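Local coordinates for outer membrane protein OMP121 (Bacteroides thetaiotaomicron, PDB 5FQ8), which probably imports nutrients across the bacterial outer membrane as a TonB-dependent receptor, and carries bound calcium and magnesium ions, at residues R453-N458 with G482-V487; E519-M524 with G595-V600; Y379-F384 with D407-Q412. One frame throughout, in Å; residues are numbered along the deposited sequence.

Interaction 1. Residues R453-N458 with G482-V487. With KR0 (3-decanoyloxypropyl decanoate), chain K; C8E ((hydroxyethyloxy)tri(ethyloxy)octane), chain U.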
# COMPACT_ATOMS: atom_id res chain seq x y z
N ARG B 453 11.86 8.81 7.68
CA ARG B 453 12.30 9.37 8.95
C ARG B 453 13.80 9.18 9.02
O ARG B 453 14.28 8.05 9.03
CB ARG B 453 11.61 8.69 10.12
CG ARG B 453 10.15 9.02 10.30
CD ARG B 453 9.63 8.37 11.55
NE ARG B 453 10.32 8.79 12.77
CZ ARG B 453 10.52 7.99 13.81
NH1 ARG B 453 10.12 6.73 13.74
NH2 ARG B 453 11.14 8.42 14.89
N ARG B 454 14.53 10.29 9.06
CA ARG B 454 15.98 10.31 9.15
C ARG B 454 16.40 10.88 10.49
O ARG B 454 15.74 11.77 11.02
CB ARG B 454 16.59 11.15 8.05
CG ARG B 454 16.84 10.42 6.80
CD ARG B 454 17.36 11.32 5.72
NE ARG B 454 17.15 10.70 4.43
CZ ARG B 454 17.84 9.67 3.98
NH1 ARG B 454 18.81 9.14 4.72
NH2 ARG B 454 17.57 9.16 2.79
N ARG B 455 17.52 10.40 11.01
CA ARG B 455 17.98 10.91 12.28
C ARG B 455 19.46 10.62 12.49
O ARG B 455 19.89 9.48 12.39
CB ARG B 455 17.14 10.32 13.41
CG ARG B 455 17.49 10.75 14.79
CD ARG B 455 16.35 10.45 15.72
NE ARG B 455 16.62 10.94 17.07
CZ ARG B 455 17.05 10.17 18.06
NH1 ARG B 455 17.25 8.87 17.87
NH2 ARG B 455 17.27 10.70 19.25
N GLU B 456 20.25 11.65 12.77
CA GLU B 456 21.66 11.48 13.06
C GLU B 456 21.99 12.20 14.35
O GLU B 456 21.40 13.22 14.68
CB GLU B 456 22.53 12.02 11.93
CG GLU B 456 22.02 11.71 10.52
CD GLU B 456 22.90 12.30 9.45
OE1 GLU B 456 23.84 13.04 9.82
OE2 GLU B 456 22.67 12.03 8.24
N ILE B 457 22.93 11.64 15.10
CA ILE B 457 23.35 12.25 16.35
C ILE B 457 24.86 12.22 16.40
O ILE B 457 25.48 11.19 16.13
CB ILE B 457 22.77 11.54 17.58
CG1 ILE B 457 21.29 11.84 17.71
CG2 ILE B 457 23.49 12.00 18.83
CD1 ILE B 457 20.65 11.07 18.82
N ASN B 458 25.46 13.34 16.76
CA ASN B 458 26.90 13.45 16.82
C ASN B 458 27.30 14.06 18.14
O ASN B 458 26.72 15.06 18.57
CB ASN B 458 27.42 14.29 15.66
CG ASN B 458 28.90 14.15 15.48
OD1 ASN B 458 29.38 13.11 15.04
ND2 ASN B 458 29.64 15.19 15.83
N GLY B 482 31.34 10.37 18.67
CA GLY B 482 30.33 9.33 18.67
C GLY B 482 29.23 9.66 17.70
O GLY B 482 28.61 10.72 17.80
N ASN B 483 28.98 8.77 16.76
CA ASN B 483 28.06 9.04 15.66
C ASN B 483 26.98 7.96 15.60
O ASN B 483 27.25 6.79 15.85
CB ASN B 483 28.82 9.11 14.35
CG ASN B 483 28.00 9.70 13.24
OD1 ASN B 483 27.66 9.02 12.28
ND2 ASN B 483 27.67 10.97 13.38
N GLU B 484 25.76 8.36 15.25
CA GLU B 484 24.65 7.44 15.12
C GLU B 484 23.74 7.96 14.02
O GLU B 484 23.16 9.03 14.17
CB GLU B 484 23.90 7.29 16.43
CG GLU B 484 22.91 6.15 16.44
CD GLU B 484 21.93 6.21 17.58
OE1 GLU B 484 20.94 6.96 17.49
OE2 GLU B 484 22.16 5.51 18.59
N ARG B 485 23.61 7.22 12.93
CA ARG B 485 22.79 7.65 11.81
C ARG B 485 21.72 6.61 11.56
O ARG B 485 22.00 5.41 11.53
CB ARG B 485 23.66 7.88 10.56
CG ARG B 485 24.60 9.07 10.69
CD ARG B 485 25.36 9.35 9.42
NE ARG B 485 26.60 8.58 9.37
CZ ARG B 485 27.26 8.35 8.26
NH1 ARG B 485 26.79 8.81 7.12
NH2 ARG B 485 28.38 7.65 8.28
N LYS B 486 20.48 7.06 11.38
CA LYS B 486 19.35 6.16 11.25
C LYS B 486 18.40 6.69 10.19
O LYS B 486 18.12 7.88 10.15
CB LYS B 486 18.61 5.99 12.58
CG LYS B 486 17.40 5.08 12.56
CD LYS B 486 16.72 5.06 13.91
CE LYS B 486 15.57 4.08 13.95
NZ LYS B 486 14.77 4.15 15.20
N VAL B 487 17.93 5.81 9.34
CA VAL B 487 16.89 6.16 8.38
C VAL B 487 15.88 5.03 8.40
O VAL B 487 16.24 3.87 8.61
CB VAL B 487 17.47 6.40 6.98
CG1 VAL B 487 18.35 5.28 6.57
CG2 VAL B 487 16.39 6.59 5.97
C1 KR0 K . 27.11 6.96 20.62
O1 KR0 K . 27.92 7.73 21.51
C2 KR0 K . 26.54 7.92 19.61
C3 KR0 K . 25.06 8.13 19.83
C4 KR0 K . 22.38 9.96 25.04
O4 KR0 K . 24.79 8.93 20.98
C5 KR0 K . 23.41 8.98 21.44
C6 KR0 K . 23.29 11.19 25.12
C7 KR0 K . 27.50 7.98 22.88
C8 KR0 K . 22.75 12.31 26.00
O8 KR0 K . 22.60 8.32 20.84
C9 KR0 K . 23.63 13.56 25.94
O9 KR0 K . 27.07 7.07 23.55
C10 KR0 K . 22.96 9.82 22.61
C11 KR0 K . 22.76 9.01 23.89
C12 KR0 K . 27.61 9.35 23.49
C13 KR0 K . 28.18 9.23 24.89
C14 KR0 K . 23.36 14.54 27.09
C15 KR0 K . 23.95 15.93 26.84
C16 KR0 K . 23.48 16.96 27.84
C17 KR0 K . 28.79 10.54 25.38
C18 KR0 K . 27.86 11.34 26.29
C19 KR0 K . 28.48 12.70 26.59
C20 KR0 K . 27.82 13.44 27.75
C21 KR0 K . 28.46 14.82 27.94
C22 KR0 K . 28.16 15.41 29.32
C23 KR0 K . 28.52 16.87 29.45
C8 C8E U . 18.41 10.55 22.11
O9 C8E U . 18.20 11.86 21.64
C10 C8E U . 18.82 12.78 22.51
C11 C8E U . 18.05 14.09 22.59
O12 C8E U . 19.00 15.10 22.84
C13 C8E U . 18.46 16.40 22.95
C14 C8E U . 19.62 17.40 22.86
O15 C8E U . 20.14 17.45 21.55
C16 C8E U . 20.94 18.59 21.36
O HOH W 1 25.51 12.91 11.53

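Interaction 2. Residues E519-M524 with G595-V600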
# COMPACT_ATOMS: atom_id res chain seq x y z
N GLU B 519 17.58 1.47 8.38
CA GLU B 519 19.01 1.23 8.57
C GLU B 519 19.52 1.96 9.79
O GLU B 519 19.01 3.02 10.15
CB GLU B 519 19.84 1.68 7.38
CG GLU B 519 19.32 1.34 6.04
CD GLU B 519 20.15 1.95 4.98
OE1 GLU B 519 20.86 2.91 5.31
OE2 GLU B 519 20.11 1.49 3.82
N LEU B 520 20.57 1.42 10.40
CA LEU B 520 21.17 2.03 11.58
C LEU B 520 22.65 1.70 11.61
O LEU B 520 23.04 0.56 11.40
CB LEU B 520 20.50 1.53 12.85
CG LEU B 520 20.99 2.08 14.17
CD1 LEU B 520 20.62 3.52 14.26
CD2 LEU B 520 20.35 1.33 15.31
N ARG B 521 23.47 2.71 11.87
CA ARG B 521 24.91 2.53 11.89
C ARG B 521 25.50 3.40 12.97
O ARG B 521 25.02 4.50 13.23
CB ARG B 521 25.53 2.90 10.55
CG ARG B 521 25.26 4.31 10.14
CD ARG B 521 25.74 4.60 8.74
NE ARG B 521 27.16 4.35 8.60
CZ ARG B 521 27.76 4.22 7.43
NH1 ARG B 521 27.06 4.32 6.32
NH2 ARG B 521 29.06 3.98 7.37
N ARG B 522 26.55 2.91 13.60
CA ARG B 522 27.18 3.62 14.70
C ARG B 522 28.68 3.65 14.50
O ARG B 522 29.27 2.77 13.86
CB ARG B 522 26.84 3.00 16.04
CG ARG B 522 25.41 3.22 16.45
CD ARG B 522 25.12 2.71 17.85
NE ARG B 522 23.75 3.03 18.22
CZ ARG B 522 22.83 2.14 18.56
NH1 ARG B 522 23.13 0.85 18.60
NH2 ARG B 522 21.62 2.55 18.88
N LEU B 523 29.30 4.69 15.04
CA LEU B 523 30.74 4.86 14.94
C LEU B 523 31.22 5.57 16.19
O LEU B 523 30.56 6.46 16.70
CB LEU B 523 31.12 5.67 13.70
CG LEU B 523 32.60 5.98 13.50
CD1 LEU B 523 33.27 4.88 12.75
CD2 LEU B 523 32.73 7.26 12.76
N MET B 524 32.37 5.15 16.68
CA MET B 524 33.04 5.88 17.74
C MET B 524 34.50 6.04 17.37
O MET B 524 35.08 5.17 16.71
CB MET B 524 32.91 5.16 19.07
CG MET B 524 31.52 5.17 19.63
SD MET B 524 31.45 4.31 21.19
CE MET B 524 31.66 2.64 20.64
N GLY B 595 40.75 6.99 6.95
CA GLY B 595 40.07 5.71 6.88
C GLY B 595 38.59 5.85 6.59
O GLY B 595 38.01 6.93 6.66
N ASN B 596 37.96 4.72 6.26
CA ASN B 596 36.55 4.72 5.94
C ASN B 596 35.99 3.32 6.15
O ASN B 596 36.71 2.33 6.04
CB ASN B 596 36.30 5.16 4.51
CG ASN B 596 34.88 5.53 4.25
OD1 ASN B 596 34.15 5.89 5.15
ND2 ASN B 596 34.48 5.45 3.00
N ASP B 597 34.71 3.26 6.44
CA ASP B 597 33.99 2.01 6.61
C ASP B 597 33.09 1.79 5.40
O ASP B 597 33.20 2.46 4.38
CB ASP B 597 33.21 2.03 7.92
CG ASP B 597 32.33 3.25 8.07
OD1 ASP B 597 31.87 3.82 7.06
OD2 ASP B 597 32.08 3.66 9.22
N ALA B 598 32.18 0.84 5.52
CA ALA B 598 31.30 0.49 4.43
C ALA B 598 29.87 0.93 4.72
O ALA B 598 29.54 1.38 5.82
CB ALA B 598 31.36 -1.01 4.17
N ASP B 599 29.03 0.80 3.71
CA ASP B 599 27.60 1.01 3.86
C ASP B 599 27.01 -0.07 4.77
O ASP B 599 27.65 -1.08 5.08
CB ASP B 599 26.94 1.01 2.48
CG ASP B 599 25.72 1.88 2.42
OD1 ASP B 599 25.01 1.97 3.45
OD2 ASP B 599 25.47 2.46 1.35
N VAL B 600 25.77 0.14 5.21
CA VAL B 600 25.22 -0.76 6.21
C VAL B 600 24.96 -2.14 5.62
O VAL B 600 24.63 -2.29 4.43
CB VAL B 600 23.93 -0.21 6.84
CG1 VAL B 600 24.27 0.81 7.87
CG2 VAL B 600 23.04 0.36 5.78
O HOH W 2 29.20 4.93 10.33

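Interaction 3. Residues Y379-F384 with D407-Q412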
# COMPACT_ATOMS: atom_id res chain seq x y z
N TYR B 379 6.02 16.35 -2.61
CA TYR B 379 6.87 16.01 -1.47
C TYR B 379 6.75 17.12 -0.45
O TYR B 379 6.82 18.29 -0.81
CB TYR B 379 8.31 15.82 -1.91
CG TYR B 379 9.31 15.41 -0.85
CD1 TYR B 379 9.52 14.08 -0.55
CD2 TYR B 379 10.08 16.34 -0.20
CE1 TYR B 379 10.45 13.70 0.39
CE2 TYR B 379 11.01 15.98 0.74
CZ TYR B 379 11.19 14.65 1.03
OH TYR B 379 12.12 14.28 1.97
N GLU B 380 6.55 16.75 0.80
CA GLU B 380 6.55 17.67 1.92
C GLU B 380 7.51 17.14 2.96
O GLU B 380 7.53 15.95 3.24
CB GLU B 380 5.16 17.85 2.51
CG GLU B 380 5.15 18.79 3.68
CD GLU B 380 3.81 18.99 4.32
OE1 GLU B 380 2.90 19.54 3.68
OE2 GLU B 380 3.68 18.62 5.49
N SER B 381 8.32 18.02 3.52
CA SER B 381 9.35 17.60 4.46
C SER B 381 9.41 18.55 5.64
O SER B 381 9.22 19.76 5.48
CB SER B 381 10.70 17.55 3.75
OG SER B 381 11.76 17.50 4.67
N GLU B 382 9.65 18.01 6.82
CA GLU B 382 9.85 18.81 8.03
C GLU B 382 11.15 18.37 8.67
O GLU B 382 11.44 17.18 8.70
CB GLU B 382 8.68 18.64 8.99
CG GLU B 382 7.64 19.74 8.89
CD GLU B 382 6.35 19.41 9.60
OE1 GLU B 382 5.68 18.44 9.21
OE2 GLU B 382 6.02 20.14 10.56
N ARG B 383 11.94 19.31 9.15
CA ARG B 383 13.30 18.99 9.58
C ARG B 383 13.73 19.88 10.73
O ARG B 383 13.59 21.09 10.65
CB ARG B 383 14.29 19.15 8.42
CG ARG B 383 15.73 18.96 8.84
CD ARG B 383 16.65 18.98 7.64
NE ARG B 383 18.03 18.76 8.01
CZ ARG B 383 19.03 18.89 7.17
NH1 ARG B 383 18.78 19.25 5.93
NH2 ARG B 383 20.28 18.70 7.56
N PHE B 384 14.28 19.27 11.76
CA PHE B 384 14.83 20.00 12.89
C PHE B 384 16.27 19.59 13.12
O PHE B 384 16.58 18.40 13.18
CB PHE B 384 14.00 19.75 14.16
CG PHE B 384 14.69 20.17 15.41
CD1 PHE B 384 14.71 21.50 15.79
CD2 PHE B 384 15.36 19.25 16.18
CE1 PHE B 384 15.36 21.89 16.93
CE2 PHE B 384 16.02 19.64 17.33
CZ PHE B 384 16.03 20.97 17.70
N ASP B 407 20.04 16.01 14.20
CA ASP B 407 19.41 16.36 12.94
C ASP B 407 18.40 15.27 12.61
O ASP B 407 18.76 14.10 12.48
CB ASP B 407 20.46 16.51 11.83
CG ASP B 407 19.95 17.24 10.61
OD1 ASP B 407 18.74 17.27 10.36
OD2 ASP B 407 20.78 17.79 9.88
N THR B 408 17.13 15.66 12.50
CA THR B 408 16.04 14.72 12.27
C THR B 408 15.09 15.30 11.23
O THR B 408 14.88 16.51 11.17
CB THR B 408 15.29 14.41 13.58
OG1 THR B 408 13.98 13.91 13.30
CG2 THR B 408 15.16 15.64 14.43
N THR B 409 14.54 14.41 10.40
CA THR B 409 13.74 14.83 9.27
C THR B 409 12.63 13.82 9.05
O THR B 409 12.86 12.62 9.11
CB THR B 409 14.55 14.93 7.97
OG1 THR B 409 15.79 15.59 8.21
CG2 THR B 409 13.77 15.67 6.92
N THR B 410 11.45 14.33 8.74
CA THR B 410 10.30 13.54 8.38
C THR B 410 9.83 14.03 7.01
O THR B 410 9.42 15.17 6.88
CB THR B 410 9.20 13.66 9.44
OG1 THR B 410 9.67 13.13 10.68
CG2 THR B 410 7.95 12.93 9.02
N GLY B 411 9.94 13.19 6.00
CA GLY B 411 9.52 13.54 4.66
C GLY B 411 8.43 12.59 4.21
O GLY B 411 8.38 11.45 4.63
N GLN B 412 7.56 13.08 3.34
CA GLN B 412 6.37 12.34 2.94
C GLN B 412 6.05 12.58 1.48
O GLN B 412 5.63 13.68 1.12
CB GLN B 412 5.19 12.73 3.81
CG GLN B 412 3.90 12.10 3.37
CD GLN B 412 2.74 12.55 4.20
OE1 GLN B 412 2.85 12.71 5.40
NE2 GLN B 412 1.62 12.80 3.56

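Interaction 1. Residues R453-N458 with G482-V487
Asn-458 and Asn-483 both hold CG anti to the backbone N (chi1 -166° and -167°), which brings the two amides together across a non-hydrogen-bonded pair. ND2 of Asn-483 donates to OD1 of Asn-458 at 3.2 Å, with the amide planes turned 61° apart. Asn-481 binds the same oxygen. The other end of the Asn-483 amide is also used, since its OD1 accepts Arg-485 NE at 3.1 Å; the amide is thus held at both ends. On this face the stems of Glu-456 and Arg-485 touch through their CG atoms at 3.7 Å. Their charged ends diverge, and Glu-456 OE2 goes to Asn-110 of the plug.

The other face is outward. Ile-457 CD1 lies over the Arg-455 guanidinium, near its rim. Arg-455 NH1 stands 4.2 Å from Glu-484 OE1, an attraction of charges alone, while Arg-522 on the next strand forms the salt bridge to Glu-484. Glu-484 CB packs 3.7 Å from C3 of the bound KR0. Arg-455 NH2 comes 2.8 Å from O9 of the bound detergent C8E. Paired backbone bonds join Arg-455 to Lys-486 and Ile-457 to Glu-484. This is an antiparallel hairpin of the TonB-dependent receptor barrel, with lipid outside and plug inside.

Interaction 2. Residues E519-M524 with G595-V600
Val-600 is the tightly packed end of this contact. Its CG1 meets Arg-521 CB at 3.6 Å, crossing that side chain at about a right angle. Its CG2 lies against the Glu-519 side chain, 3.8 Å from CB.

Further along, the end of Arg-521 reaches Asp-597. Its CG sits between the backbone N and the carbonyl carbon (chi1 59°), and the chain bends again at chi3. NH2 then forms a salt bridge to Asp-597 OD1 at 2.8 Å, with the oxygen at the guanidinium edge and the two planes 44° apart. A water accepts from Arg-521 NE at 2.7 Å. Ser-549 holds the second carboxylate oxygen, OD2.

The Asp-599 side is looser and exposed. Its OD1 stays 4.2 Å from Arg-521 NH1, well out of the guanidinium plane, and instead accepts the N-H of Val-600. An alanine at Arg-521 would remove the guanidinium and would probably leave the Asp-597 carboxylate without its cationic mate.

Leu-520 and Arg-522 point away from the loop, and both pack on the chain of another protein. The contact belongs to the inner side of a beta-barrel wall, where the chain leaving strand 582-596 runs on as a loop roughly antiparallel to strand 513-534.

Interaction 3. Residues Y379-F384 with D407-Q412
OD2 of Asp-407 is gripped by two groups: NH2 of Arg-383 and the backbone N of Asn-110 in the plug. Arg-383 binds the carboxylate side-on, and its NE donates to OD1 at 2.9 Å. Both oxygens use their syn lone pairs, and the guanidinium and carboxylate planes are nearly coplanar, 20° apart. The pair joins neighbouring strands of an antiparallel hairpin in the wall of the outer-membrane barrel.

Arg-383 runs fully extended from CG to NE, and its CG is anti to the backbone N (chi1 174°). It thereby crosses Thr-409 at a slant, with Thr-409 OG1 3.4 Å from Arg-383 CG. NH1 reaches Gly-129 O, a further tie between wall and plug. The buried charge of Asp-407 is probably balanced by this cation, which is itself held from both sides of the barrel-plug boundary.

Further along the same face, the Tyr-379 hydroxyl OH sits 3.8 Å from Gly-411 CA. A CB on that glycine would run into the hydroxyl. The Tyr-379 ring is also stacked with Phe-126.

Three hydrogen-bonded pairs carry the ladder: Glu-380 with Gln-412, Glu-382 with Thr-410, and Phe-384 with Thr-408. Thr-410 N to Glu-382 O, at 2.9 Å, is close to straight (171°). Most side chains of these pairs reach the second subunit. Glu-380 and Glu-382 make salt bridges to Arg-453 of that subunit, and Thr-410 OG1 is hydrogen-bonded to Thr-410 OG1 of that subunit. Glu-380 also bonds Tyr-316 OH of its own chain. At the end of the ladder, Thr-408 CG2 lies at the edge of the Phe-384 ring, 4.0 Å from CD2.

Overall arrangement
The contacts follow the chain in the order interaction 3, interaction 1, interaction 2. All involve the barrel wall, though in interaction 2 one partner is mostly loop. Interactions 1 and 3 have centres about 14 Å apart. They join where strands 398-417 and 446-469 are neighbours, through Arg-454 N to Thr-409 O at 2.9 Å. Interactions 1 and 2 are about 11 Å apart between centres and meet at strands 472-495 and 513-534, where Asn-483 N lies 2.8 Å from Leu-523 O. Interactions 2 and 3, centres about 22 Å apart, do not touch. Interactions 3 and 1 both reach the second subunit, whereas interaction 2 lies beside another protein's chain. One run of wall thus serves two different protein interfaces.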